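Local coordinates for Sodium/calcium exchanger regulatory protein 1 (Loligo pealei, PDB 3PPT) that binds and may transport fatty acids such as palmitoleate, also binds phosphoinositides and, once phosphorylated, stimulates the sodium/calcium exchanger of squid optic nerve, at residues D18-V23 and M32-T37; S50-T53 and K58-D61; Q40-D45 and G110-I115; V23-V28 and T74-K79. All blocks are in the same frame, centred on the assembly; numbering follows the deposited sequence.

Contact 1 (D18-V23 and M32-T37); sequences DYMKAV and MANAAT. With PAM (palmitoleic acid), chain B.
M20 of one helix reaches across to A33 and N34 of the next, and this single side chain makes the whole of the contact. Its thioether takes the apolar part: SD lies 3.5 Å from A33 CB, the two backbones being held well apart, with the CA atoms of M20 and A33 8.9 Å from each other. The M20 chain runs straight out as far as SD and then bends (chi3 -71°), which swings the methyl away from A33 and over to the neighbouring amide. There M20 CE meets the polar end of N34, 3.3 Å from OD1, the two side chains running antiparallel, each passing beside the other. The amide is anchored independently of the methionine, since N34 ND2 is hydrogen-bonded to D17 at the start of the same helix as M20. Helices 16-23 and 27-35 are the helix-turn-helix lid that closes the beta-barrel of fatty-acid binding proteins, and the contact faces the barrel's interior. The palmitoleic acid passes under both helices, with M20 SD 3.9 Å from its C9, an atom of the double bond, and A33 CB 3.9 Å from C12. Y19, one residue before M20, presents the edge of its ring to the ligand, CE2 lying 4.2 Å from C6, while its hydroxyl is hydrogen-bonded to S101 on the barrel wall.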
loop_
_atom_site.group_PDB
_atom_site.type_symbol
_atom_site.label_atom_id
_atom_site.label_comp_id
_atom_site.label_asym_id
_atom_site.label_seq_id
_atom_site.Cartn_x
_atom_site.Cartn_y
_atom_site.Cartn_z
ATOM N N ASP A 18 -0.283 -6.406 13.889
ATOM C CA ASP A 18 0.063 -5.294 14.772
ATOM C C ASP A 18 -0.084 -3.933 14.073
ATOM O O ASP A 18 -0.494 -2.963 14.707
ATOM C CB ASP A 18 1.464 -5.468 15.367
ATOM C CG ASP A 18 1.461 -6.322 16.632
ATOM O OD1 ASP A 18 0.387 -6.838 17.020
ATOM O OD2 ASP A 18 2.531 -6.476 17.248
ATOM N N TYR A 19 0.235 -3.865 12.778
ATOM C CA TYR A 19 0.007 -2.650 12.003
ATOM C C TYR A 19 -1.485 -2.283 12.063
ATOM O O TYR A 19 -1.858 -1.143 12.384
ATOM C CB TYR A 19 0.487 -2.797 10.543
ATOM C CG TYR A 19 0.181 -1.539 9.755
ATOM C CD1 TYR A 19 1.081 -0.481 9.731
ATOM C CD2 TYR A 19 -1.032 -1.386 9.083
ATOM C CE1 TYR A 19 0.786 0.685 9.066
ATOM C CE2 TYR A 19 -1.334 -0.220 8.421
ATOM C CZ TYR A 19 -0.423 0.811 8.416
ATOM O OH TYR A 19 -0.722 1.981 7.769
ATOM N N MET A 20 -2.346 -3.249 11.743
ATOM C CA MET A 20 -3.779 -2.997 11.770
ATOM C C MET A 20 -4.291 -2.618 13.164
ATOM O O MET A 20 -5.128 -1.733 13.281
ATOM C CB MET A 20 -4.547 -4.198 11.228
ATOM C CG MET A 20 -4.387 -4.372 9.715
ATOM S SD MET A 20 -5.513 -5.604 9.061
ATOM C CE MET A 20 -4.785 -7.107 9.720
ATOM N N LYS A 21 -3.791 -3.271 14.213
ATOM C CA LYS A 21 -4.184 -2.896 15.571
ATOM C C LYS A 21 -3.805 -1.448 15.866
ATOM O O LYS A 21 -4.583 -0.712 16.463
ATOM C CB LYS A 21 -3.564 -3.834 16.604
ATOM C CG LYS A 21 -4.199 -5.217 16.624
ATOM C CD LYS A 21 -3.547 -6.112 17.667
ATOM C CE LYS A 21 -4.191 -7.483 17.670
ATOM N NZ LYS A 21 -3.531 -8.395 18.642
ATOM N N ALA A 22 -2.630 -1.027 15.404
ATOM C CA ALA A 22 -2.137 0.317 15.686
ATOM C C ALA A 22 -2.994 1.378 15.005
ATOM O O ALA A 22 -3.139 2.478 15.530
ATOM C CB ALA A 22 -0.688 0.454 15.274
ATOM N N VAL A 23 -3.579 1.057 13.851
ATOM C CA VAL A 23 -4.430 2.039 13.176
ATOM C C VAL A 23 -5.904 1.886 13.553
ATOM O O VAL A 23 -6.740 2.668 13.113
ATOM C CB VAL A 23 -4.244 2.076 11.631
ATOM C CG1 VAL A 23 -2.785 2.309 11.280
ATOM C CG2 VAL A 23 -4.768 0.802 10.972
ATOM N N MET A 32 -10.360 -10.892 8.259
ATOM C CA MET A 32 -10.449 -10.932 6.802
ATOM C C MET A 32 -9.158 -10.460 6.134
ATOM O O MET A 32 -8.662 -11.089 5.202
ATOM C CB MET A 32 -11.627 -10.083 6.323
ATOM C CG MET A 32 -12.976 -10.573 6.828
ATOM S SD MET A 32 -14.360 -9.794 5.977
ATOM C CE MET A 32 -14.249 -8.134 6.632
ATOM N N ALA A 33 -8.611 -9.354 6.620
ATOM C CA ALA A 33 -7.426 -8.770 6.025
ATOM C C ALA A 33 -6.199 -9.645 6.212
ATOM O O ALA A 33 -5.401 -9.764 5.291
ATOM C CB ALA A 33 -7.184 -7.374 6.560
ATOM N N ASN A 34 -6.039 -10.250 7.392
ATOM C CA ASN A 34 -4.915 -11.151 7.617
ATOM C C ASN A 34 -4.947 -12.351 6.671
ATOM O O ASN A 34 -3.898 -12.808 6.200
ATOM C CB ASN A 34 -4.868 -11.630 9.072
ATOM C CG ASN A 34 -4.265 -10.596 10.013
ATOM O OD1 ASN A 34 -3.230 -9.995 9.715
ATOM N ND2 ASN A 34 -4.907 -10.384 11.156
ATOM N N ALA A 35 -6.148 -12.859 6.395
ATOM C CA ALA A 35 -6.312 -14.045 5.560
ATOM C C ALA A 35 -6.261 -13.734 4.070
ATOM O O ALA A 35 -6.171 -14.643 3.253
ATOM C CB ALA A 35 -7.615 -14.744 5.898
ATOM N N ALA A 36 -6.339 -12.455 3.716
ATOM C CA ALA A 36 -6.420 -12.062 2.315
ATOM C C ALA A 36 -5.123 -12.298 1.550
ATOM O O ALA A 36 -4.030 -12.315 2.125
ATOM C CB ALA A 36 -6.826 -10.596 2.203
ATOM N N THR A 37 -5.259 -12.423 0.236
ATOM C CA THR A 37 -4.120 -12.459 -0.672
ATOM C C THR A 37 -4.343 -11.371 -1.715
ATOM O O THR A 37 -4.729 -11.646 -2.846
ATOM C CB THR A 37 -3.980 -13.835 -1.358
ATOM O OG1 THR A 37 -4.012 -14.862 -0.361
ATOM C CG2 THR A 37 -2.665 -13.919 -2.132
HETATM C C1 PAM B . -1.325 -4.106 1.395
HETATM O O1 PAM B . -1.544 -3.423 0.362
HETATM O O2 PAM B . -0.811 -5.248 1.329
HETATM C C2 PAM B . -1.677 -3.556 2.768
HETATM C C3 PAM B . -2.524 -2.292 2.724
HETATM C C4 PAM B . -2.894 -1.837 4.135
HETATM C C5 PAM B . -3.869 -0.662 4.074
HETATM C C6 PAM B . -4.276 -0.105 5.435
HETATM C C7 PAM B . -4.887 -1.165 6.343
HETATM C C8 PAM B . -6.156 -1.747 5.734
HETATM C C9 PAM B . -6.713 -2.816 6.640
HETATM C C10 PAM B . -7.817 -3.499 6.329
HETATM C C11 PAM B . -8.585 -3.258 5.053
HETATM C C12 PAM B . -8.623 -4.544 4.241
HETATM C C13 PAM B . -7.703 -4.482 3.034
HETATM C C14 PAM B . -8.286 -3.577 1.957
HETATM C C15 PAM B . -7.414 -3.620 0.710
HETATM C C16 PAM B . -8.256 -3.677 -0.541
#

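Contact 2 (S50-T53 and K58-D61); sequences SIKT and KTTD. With PAM (palmitoleic acid), chain B.
K52 leaves its strand with CG anti to the backbone N (chi1 177°) and then folds at its last two torsions, bringing NZ back to D61, its antiparallel non-hydrogen-bonded partner. In the conformer described, one of two for D61, NZ lies 2.6 Å from D61 OD1 in a salt bridge and meets that oxygen on its syn side, 16° out of the carboxylate plane. One residue on, T53 and T60 form a hydrogen-bonded pair, each N donating to the other's O at 2.9 Å. Their side chains run alongside each other on the barrel-facing side of this hairpin of strands 48-54 and 59-65. One water joins them, 2.8 Å from T53 OG1 and equally far from T60 OG1, and donates to I51 O. The ligand's tail ends here: PAM C16 lies 3.9 Å from T53 CG2 and 3.1 Å from K58 O. The chemistry therefore differs across the sheet, with charge pairing on the K52 and D61 face, at least in this conformer, and water-bridged hydroxyls beside a hydrocarbon end on the other.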
loop_
_atom_site.group_PDB
_atom_site.type_symbol
_atom_site.label_atom_id
_atom_site.label_comp_id
_atom_site.label_asym_id
_atom_site.label_seq_id
_atom_site.Cartn_x
_atom_site.Cartn_y
_atom_site.Cartn_z
ATOM N N SER A 50 -1.826 5.479 -10.488
ATOM C CA SER A 50 -2.991 4.887 -9.846
ATOM C C SER A 50 -2.634 3.536 -9.256
ATOM O O SER A 50 -1.790 2.811 -9.791
ATOM C CB SER A 50 -4.175 4.769 -10.802
ATOM O OG SER A 50 -3.886 3.879 -11.861
ATOM N N ILE A 51 -3.262 3.216 -8.133
ATOM C CA ILE A 51 -3.038 1.932 -7.479
ATOM C C ILE A 51 -4.370 1.347 -7.055
ATOM O O ILE A 51 -5.107 1.954 -6.270
ATOM C CB ILE A 51 -2.148 2.066 -6.227
ATOM C CG1 ILE A 51 -0.814 2.730 -6.574
ATOM C CG2 ILE A 51 -1.913 0.696 -5.602
ATOM C CD1 ILE A 51 0.141 2.832 -5.403
ATOM N N LYS A 52 -4.678 0.171 -7.595
ATOM C CA LYS A 52 -5.874 -0.576 -7.220
ATOM C C LYS A 52 -5.449 -1.774 -6.390
ATOM O O LYS A 52 -4.666 -2.610 -6.850
ATOM C CB LYS A 52 -6.648 -1.047 -8.462
ATOM C CG LYS A 52 -7.873 -1.895 -8.105
ATOM C CD LYS A 52 -8.571 -2.498 -9.328
ATOM C CE LYS A 52 -9.182 -1.450 -10.215
ATOM N NZ LYS A 52 -10.343 -0.778 -9.577
ATOM N N THR A 53 -5.963 -1.857 -5.166
ATOM C CA THR A 53 -5.670 -2.995 -4.295
ATOM C C THR A 53 -6.951 -3.780 -4.121
ATOM O O THR A 53 -7.942 -3.232 -3.642
ATOM C CB THR A 53 -5.142 -2.556 -2.910
ATOM O OG1 THR A 53 -4.023 -1.672 -3.090
ATOM C CG2 THR A 53 -4.703 -3.766 -2.101
ATOM N N LYS A 58 -13.028 -6.385 -0.338
ATOM C CA LYS A 58 -12.827 -4.936 -0.392
ATOM C C LYS A 58 -11.786 -4.565 -1.437
ATOM O O LYS A 58 -10.753 -5.220 -1.551
ATOM C CB LYS A 58 -12.353 -4.416 0.978
ATOM C CG LYS A 58 -12.072 -2.905 1.056
ATOM C CD LYS A 58 -13.357 -2.103 0.945
ATOM C CE LYS A 58 -13.107 -0.612 1.070
ATOM N NZ LYS A 58 -14.386 0.157 1.055
ATOM N N THR A 59 -12.054 -3.498 -2.180
ATOM C CA THR A 59 -11.083 -2.936 -3.118
ATOM C C THR A 59 -10.876 -1.464 -2.816
ATOM O O THR A 59 -11.833 -0.750 -2.499
ATOM C CB THR A 59 -11.574 -3.096 -4.561
ATOM O OG1 THR A 59 -11.571 -4.484 -4.890
ATOM C CG2 THR A 59 -10.668 -2.371 -5.555
ATOM N N THR A 60 -9.625 -1.017 -2.870
ATOM C CA THR A 60 -9.320 0.403 -2.803
ATOM C C THR A 60 -8.724 0.856 -4.121
ATOM O O THR A 60 -8.036 0.098 -4.809
ATOM C CB THR A 60 -8.325 0.741 -1.678
ATOM O OG1 THR A 60 -7.108 0.007 -1.867
ATOM C CG2 THR A 60 -8.926 0.407 -0.333
ATOM N N ASP A 61 -9.004 2.107 -4.458
ATOM C CA ASP A 61 -8.460 2.739 -5.640
ATOM C C ASP A 61 -7.987 4.115 -5.264
ATOM O O ASP A 61 -8.727 4.890 -4.647
ATOM C CB ASP A 61 -9.537 2.885 -6.707
ATOM C CG ASP A 61 -9.916 1.580 -7.314
ATOM O OD1 ASP A 61 -9.122 1.069 -8.128
ATOM O OD2 ASP A 61 -11.003 1.068 -6.981
HETATM C C1 PAM B . -1.325 -4.106 1.395
HETATM O O1 PAM B . -1.544 -3.423 0.362
HETATM O O2 PAM B . -0.811 -5.248 1.329
HETATM C C2 PAM B . -1.677 -3.556 2.768
HETATM C C3 PAM B . -2.524 -2.292 2.724
HETATM C C4 PAM B . -2.894 -1.837 4.135
HETATM C C5 PAM B . -3.869 -0.662 4.074
HETATM C C6 PAM B . -4.276 -0.105 5.435
HETATM C C7 PAM B . -4.887 -1.165 6.343
HETATM C C8 PAM B . -6.156 -1.747 5.734
HETATM C C9 PAM B . -6.713 -2.816 6.640
HETATM C C10 PAM B . -7.817 -3.499 6.329
HETATM C C11 PAM B . -8.585 -3.258 5.053
HETATM C C12 PAM B . -8.623 -4.544 4.241
HETATM C C13 PAM B . -7.703 -4.482 3.034
HETATM C C14 PAM B . -8.286 -3.577 1.957
HETATM C C15 PAM B . -7.414 -3.620 0.710
HETATM C C16 PAM B . -8.256 -3.677 -0.541
HETATM O O HOH W 1 -5.129 0.855 -3.597
#

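Contact 3 (Q40-D45 and G110-I115); sequences QEIKID and GKMHMI. With PAM (palmitoleic acid), chain B.
Q40 and M114 meet beside the carboxylate of the bound fatty acid, their side chains roughly perpendicular. Q40 has CG beside its backbone N (chi1 -71°) and is extended beyond it, which carries the amide deep into the barrel. Its NE2 lies 2.9 Å from PAM O1 and makes a weak hydrogen bond to M114 SD, 3.4 Å away. The other end of the amide, OE1, accepts from R105 NE, fixing which way the group is turned. M114 is stretched throughout, with CG, SD and CE in one extended zigzag, and its sulfur and methyl both lie along the carboxylate, SD 3.5 Å from PAM O1. M112, two residues earlier on the same strand and facing the same way, starts alike but bends at its end (chi3 66°). The bend brings CE beside the Q40 amide, 3.6 Å from OE1, and leaves SD facing I42 CD1 at 4.0 Å. W8 of strand 6-14 touches both I42 and M112. Strands 39-45 and 111-118 are not neighbours in the sheet: their axes run 11.6 Å apart at 100°, and the contact spans the barrel's interior. It is the carboxylate end of a fatty-acid binding protein cavity, completed by R125 and Y127, both hydrogen-bonded to the ligand.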
loop_
_atom_site.group_PDB
_atom_site.type_symbol
_atom_site.label_atom_id
_atom_site.label_comp_id
_atom_site.label_asym_id
_atom_site.label_seq_id
_atom_site.Cartn_x
_atom_site.Cartn_y
_atom_site.Cartn_z
ATOM N N GLN A 40 -2.179 -5.893 -6.205
ATOM C CA GLN A 40 -2.054 -4.469 -6.485
ATOM C C GLN A 40 -1.795 -4.296 -7.966
ATOM O O GLN A 40 -0.942 -4.985 -8.550
ATOM C CB GLN A 40 -0.928 -3.822 -5.680
ATOM C CG GLN A 40 -1.251 -3.708 -4.194
ATOM C CD GLN A 40 -0.224 -2.891 -3.424
ATOM O OE1 GLN A 40 0.406 -1.988 -3.984
ATOM N NE2 GLN A 40 -0.061 -3.188 -2.131
ATOM N N GLU A 41 -2.517 -3.364 -8.570
ATOM C CA GLU A 41 -2.290 -3.001 -9.953
ATOM C C GLU A 41 -1.919 -1.543 -9.996
ATOM O O GLU A 41 -2.685 -0.679 -9.560
ATOM C CB GLU A 41 -3.532 -3.277 -10.768
ATOM C CG GLU A 41 -3.711 -4.749 -10.969
ATOM C CD GLU A 41 -5.050 -5.091 -11.539
ATOM O OE1 GLU A 41 -6.034 -4.992 -10.781
ATOM O OE2 GLU A 41 -5.113 -5.462 -12.737
ATOM N N ILE A 42 -0.719 -1.285 -10.498
ATOM C CA ILE A 42 -0.139 0.041 -10.450
ATOM C C ILE A 42 0.069 0.520 -11.875
ATOM O O ILE A 42 0.651 -0.188 -12.707
ATOM C CB ILE A 42 1.207 -0.006 -9.685
ATOM C CG1 ILE A 42 0.969 -0.498 -8.246
ATOM C CG2 ILE A 42 1.930 1.345 -9.731
ATOM C CD1 ILE A 42 2.227 -0.625 -7.409
ATOM N N LYS A 43 -0.448 1.708 -12.156
ATOM C CA LYS A 43 -0.284 2.341 -13.458
ATOM C C LYS A 43 0.438 3.660 -13.273
ATOM O O LYS A 43 0.201 4.372 -12.291
ATOM C CB LYS A 43 -1.643 2.580 -14.109
ATOM C CG LYS A 43 -2.370 1.296 -14.448
ATOM C CD LYS A 43 -3.831 1.546 -14.770
ATOM C CE LYS A 43 -4.553 0.238 -15.009
ATOM N NZ LYS A 43 -4.227 -0.318 -16.345
ATOM N N ILE A 44 1.330 3.974 -14.209
ATOM C CA ILE A 44 2.120 5.189 -14.136
ATOM C C ILE A 44 2.151 5.844 -15.503
ATOM O O ILE A 44 2.450 5.192 -16.511
ATOM C CB ILE A 44 3.557 4.895 -13.699
ATOM C CG1 ILE A 44 3.554 4.136 -12.372
ATOM C CG2 ILE A 44 4.346 6.198 -13.533
ATOM C CD1 ILE A 44 4.899 3.557 -12.024
ATOM N N ASP A 45 1.818 7.128 -15.538
ATOM C CA ASP A 45 1.926 7.923 -16.759
ATOM C C ASP A 45 2.585 9.241 -16.361
ATOM O O ASP A 45 1.931 10.135 -15.817
ATOM C CB ASP A 45 0.538 8.153 -17.371
ATOM C CG ASP A 45 0.589 8.775 -18.752
ATOM O OD1 ASP A 45 1.641 9.325 -19.136
ATOM O OD2 ASP A 45 -0.444 8.722 -19.447
ATOM N N GLY A 110 13.254 -8.253 -8.245
ATOM C CA GLY A 110 12.049 -8.614 -8.984
ATOM C C GLY A 110 10.729 -8.579 -8.226
ATOM O O GLY A 110 9.667 -8.716 -8.820
ATOM N N LYS A 111 10.815 -8.391 -6.916
ATOM C CA LYS A 111 9.671 -8.422 -6.002
ATOM C C LYS A 111 9.391 -7.069 -5.386
ATOM O O LYS A 111 10.311 -6.321 -5.077
ATOM C CB LYS A 111 9.908 -9.438 -4.904
ATOM C CG LYS A 111 10.027 -10.819 -5.477
ATOM C CD LYS A 111 9.882 -11.890 -4.451
ATOM C CE LYS A 111 9.958 -13.240 -5.142
ATOM N NZ LYS A 111 10.139 -14.315 -4.163
ATOM N N MET A 112 8.113 -6.753 -5.213
ATOM C CA MET A 112 7.760 -5.481 -4.606
ATOM C C MET A 112 7.742 -5.624 -3.100
ATOM O O MET A 112 6.979 -6.424 -2.557
ATOM C CB MET A 112 6.410 -4.991 -5.118
ATOM C CG MET A 112 6.010 -3.658 -4.497
ATOM S SD MET A 112 4.463 -2.932 -5.103
ATOM C CE MET A 112 3.244 -4.106 -4.517
ATOM N N HIS A 113 8.606 -4.863 -2.437
ATOM C CA HIS A 113 8.610 -4.785 -0.984
ATOM C C HIS A 113 7.799 -3.579 -0.568
ATOM O O HIS A 113 8.135 -2.451 -0.919
ATOM C CB HIS A 113 10.034 -4.631 -0.453
ATOM C CG HIS A 113 10.872 -5.850 -0.642
ATOM N ND1 HIS A 113 11.540 -6.461 0.400
ATOM C CD2 HIS A 113 11.130 -6.590 -1.742
ATOM C CE1 HIS A 113 12.187 -7.515 -0.059
ATOM N NE2 HIS A 113 11.951 -7.621 -1.356
ATOM N N MET A 114 6.721 -3.836 0.169
ATOM C CA MET A 114 5.895 -2.781 0.726
ATOM C C MET A 114 6.119 -2.754 2.230
ATOM O O MET A 114 5.864 -3.739 2.917
ATOM C CB MET A 114 4.421 -3.010 0.393
ATOM C CG MET A 114 3.538 -1.865 0.847
ATOM S SD MET A 114 1.793 -2.290 0.632
ATOM C CE MET A 114 1.009 -0.747 1.113
ATOM N N ILE A 115 6.624 -1.628 2.731
ATOM C CA ILE A 115 6.881 -1.469 4.156
ATOM C C ILE A 115 5.903 -0.456 4.716
ATOM O O ILE A 115 5.785 0.656 4.202
ATOM C CB ILE A 115 8.330 -1.029 4.429
ATOM C CG1 ILE A 115 9.302 -2.067 3.859
ATOM C CG2 ILE A 115 8.564 -0.856 5.916
ATOM C CD1 ILE A 115 10.755 -1.677 3.955
HETATM C C1 PAM B . -1.325 -4.106 1.395
HETATM O O1 PAM B . -1.544 -3.423 0.362
HETATM O O2 PAM B . -0.811 -5.248 1.329
HETATM C C2 PAM B . -1.677 -3.556 2.768
HETATM C C3 PAM B . -2.524 -2.292 2.724
HETATM C C4 PAM B . -2.894 -1.837 4.135
HETATM C C5 PAM B . -3.869 -0.662 4.074
HETATM C C6 PAM B . -4.276 -0.105 5.435
HETATM C C7 PAM B . -4.887 -1.165 6.343
HETATM C C8 PAM B . -6.156 -1.747 5.734
HETATM C C9 PAM B . -6.713 -2.816 6.640
HETATM C C10 PAM B . -7.817 -3.499 6.329
HETATM C C11 PAM B . -8.585 -3.258 5.053
HETATM C C12 PAM B . -8.623 -4.544 4.241
HETATM C C13 PAM B . -7.703 -4.482 3.034
HETATM C C14 PAM B . -8.286 -3.577 1.957
HETATM C C15 PAM B . -7.414 -3.620 0.710
HETATM C C16 PAM B . -8.256 -3.677 -0.541
#

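Contact 4 (V23-V28 and T74-K79). With PAM (palmitoleic acid), chain B.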
loop_
_atom_site.group_PDB
_atom_site.type_symbol
_atom_site.label_atom_id
_atom_site.label_comp_id
_atom_site.label_asym_id
_atom_site.label_seq_id
_atom_site.Cartn_x
_atom_site.Cartn_y
_atom_site.Cartn_z
ATOM N N VAL A 23 -3.579 1.057 13.851
ATOM C CA VAL A 23 -4.430 2.039 13.176
ATOM C C VAL A 23 -5.904 1.886 13.553
ATOM O O VAL A 23 -6.740 2.668 13.113
ATOM C CB VAL A 23 -4.244 2.076 11.631
ATOM C CG1 VAL A 23 -2.785 2.309 11.280
ATOM C CG2 VAL A 23 -4.768 0.802 10.972
ATOM N N GLY A 24 -6.220 0.886 14.374
ATOM C CA GLY A 24 -7.553 0.772 14.944
ATOM C C GLY A 24 -8.520 -0.158 14.230
ATOM O O GLY A 24 -9.730 -0.070 14.446
ATOM N N VAL A 25 -8.013 -1.058 13.389
ATOM C CA VAL A 25 -8.893 -1.988 12.676
ATOM C C VAL A 25 -9.548 -2.959 13.656
ATOM O O VAL A 25 -8.888 -3.497 14.541
ATOM C CB VAL A 25 -8.134 -2.771 11.581
ATOM C CG1 VAL A 25 -9.090 -3.640 10.787
ATOM C CG2 VAL A 25 -7.386 -1.800 10.661
ATOM N N GLY A 26 -10.851 -3.172 13.492
ATOM C CA GLY A 26 -11.606 -4.061 14.345
ATOM C C GLY A 26 -11.312 -5.527 14.109
ATOM O O GLY A 26 -10.689 -5.918 13.131
ATOM N N MET A 27 -11.809 -6.346 15.014
ATOM C CA MET A 27 -11.507 -7.767 15.022
ATOM C C MET A 27 -11.899 -8.505 13.739
ATOM O O MET A 27 -11.105 -9.261 13.165
ATOM C CB MET A 27 -12.213 -8.394 16.216
ATOM C CG MET A 27 -12.073 -9.873 16.292
ATOM S SD MET A 27 -12.900 -10.471 17.758
ATOM C CE MET A 27 -12.617 -12.221 17.545
ATOM N N VAL A 28 -13.129 -8.301 13.292
ATOM C CA VAL A 28 -13.620 -9.025 12.128
ATOM C C VAL A 28 -12.847 -8.630 10.872
ATOM O O VAL A 28 -12.451 -9.486 10.074
ATOM C CB VAL A 28 -15.130 -8.828 11.941
ATOM C CG1 VAL A 28 -15.593 -9.483 10.651
ATOM C CG2 VAL A 28 -15.885 -9.399 13.143
ATOM N N THR A 74 -8.690 5.032 3.515
ATOM C CA THR A 74 -8.021 3.738 3.525
ATOM C C THR A 74 -9.022 2.590 3.442
ATOM O O THR A 74 -10.228 2.791 3.618
ATOM C CB THR A 74 -7.158 3.566 4.779
ATOM O OG1 THR A 74 -8.001 3.518 5.935
ATOM C CG2 THR A 74 -6.168 4.713 4.908
ATOM N N GLY A 75 -8.513 1.383 3.203
ATOM C CA GLY A 75 -9.369 0.219 3.076
ATOM C C GLY A 75 -10.235 -0.038 4.289
ATOM O O GLY A 75 -11.356 -0.527 4.160
ATOM N N ASP A 76 -9.706 0.282 5.464
ATOM C CA ASP A 76 -10.435 0.107 6.712
ATOM C C ASP A 76 -11.301 1.315 7.066
ATOM O O ASP A 76 -12.004 1.291 8.075
ATOM C CB ASP A 76 -9.484 -0.230 7.863
ATOM C CG ASP A 76 -8.413 0.829 8.079
ATOM O OD1 ASP A 76 -7.683 1.165 7.113
ATOM O OD2 ASP A 76 -8.282 1.326 9.228
ATOM N N GLY A 77 -11.242 2.368 6.252
ATOM C CA GLY A 77 -12.150 3.493 6.376
ATOM C C GLY A 77 -11.633 4.753 7.043
ATOM O O GLY A 77 -12.426 5.620 7.392
ATOM N N ARG A 78 -10.321 4.882 7.210
ATOM C CA ARG A 78 -9.770 6.094 7.815
ATOM C C ARG A 78 -9.632 7.197 6.774
ATOM O O ARG A 78 -9.148 6.964 5.672
ATOM C CB ARG A 78 -8.412 5.814 8.464
ATOM C CG ARG A 78 -8.499 4.987 9.727
ATOM C CD ARG A 78 -7.135 4.523 10.186
ATOM N NE ARG A 78 -6.614 3.508 9.275
ATOM C CZ ARG A 78 -5.488 3.598 8.573
ATOM N NH1 ARG A 78 -4.687 4.657 8.686
ATOM N NH2 ARG A 78 -5.152 2.600 7.772
ATOM N N LYS A 79 -10.036 8.409 7.134
ATOM C CA LYS A 79 -9.882 9.557 6.254
ATOM C C LYS A 79 -8.547 10.214 6.554
ATOM O O LYS A 79 -8.288 10.618 7.691
ATOM C CB LYS A 79 -11.018 10.559 6.481
ATOM C CG LYS A 79 -12.397 9.944 6.373
ATOM C CD LYS A 79 -12.686 9.490 4.953
ATOM C CE LYS A 79 -14.173 9.203 4.762
ATOM N NZ LYS A 79 -14.515 8.891 3.345
HETATM C C1 PAM B . -1.325 -4.106 1.395
HETATM O O1 PAM B . -1.544 -3.423 0.362
HETATM O O2 PAM B . -0.811 -5.248 1.329
HETATM C C2 PAM B . -1.677 -3.556 2.768
HETATM C C3 PAM B . -2.524 -2.292 2.724
HETATM C C4 PAM B . -2.894 -1.837 4.135
HETATM C C5 PAM B . -3.869 -0.662 4.074
HETATM C C6 PAM B . -4.276 -0.105 5.435
HETATM C C7 PAM B . -4.887 -1.165 6.343
HETATM C C8 PAM B . -6.156 -1.747 5.734
HETATM C C9 PAM B . -6.713 -2.816 6.640
HETATM C C10 PAM B . -7.817 -3.499 6.329
HETATM C C11 PAM B . -8.585 -3.258 5.053
HETATM C C12 PAM B . -8.623 -4.544 4.241
HETATM C C13 PAM B . -7.703 -4.482 3.034
HETATM C C14 PAM B . -8.286 -3.577 1.957
HETATM C C15 PAM B . -7.414 -3.620 0.710
HETATM C C16 PAM B . -8.256 -3.677 -0.541
#
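The portal of the barrel, where the helical lid faces a turn between strands 70-73 and 79-87, is the setting in which V23 and V25 pack on R78 and D76. V23 lies in the last turn of the first lid helix, just before G24 with its Schellman motif. Its CB sits over the centre of the R78 guanidinium, 3.6 Å above the plane, while T74 OG1 lies over the opposite face toward the rim. V25 CG2 approaches the D76 carboxylate, 3.6 Å from OD2. In the type I turn T74-G77, D76 CG sits between the backbone N and the carbonyl carbon (chi1 58°), placing the carboxylate where T74 and R78 both reach it. R78 grips D76 side-on: NE binds OD2 at 2.7 Å, nearly straight (169°) and in the guanidinium plane, and NH2 binds OD1 at 3.0 Å, both oxygens using syn lone pairs. D76 OD1 also accepts from T74 OG1, which reaches it from above the carboxylate plane. The fatty acid chain passes along the edge of the ion pair, with D76 OD1 3.6 Å from PAM C8 and R78 NH2 3.7 Å from PAM C6. The mutual pairing would offset much of the charge, consistent with the pair lying between the valines and the chain.

From the N terminus, contact 1 closes first, a short loop joining the two lid helices. Contact 4 opens at V23, shared with contact 1, before contact 1 has closed, so the two cross; it closes at 74-79, a segment that includes the turn between strands 70-73 and 79-87, and ties the lid to the barrel rim. Within that loop, contact 3 opens at strand 39-45 and contact 2 pairs strands 48-54 and 59-65, nesting inside contacts 3 and 4 alike. Contact 3 closes last, at strand 111-118, across the barrel and crossing contact 4. Backbone bonds link K52 with E41, and T60 packs on G75. The palmitoleic acid touches all four contacts.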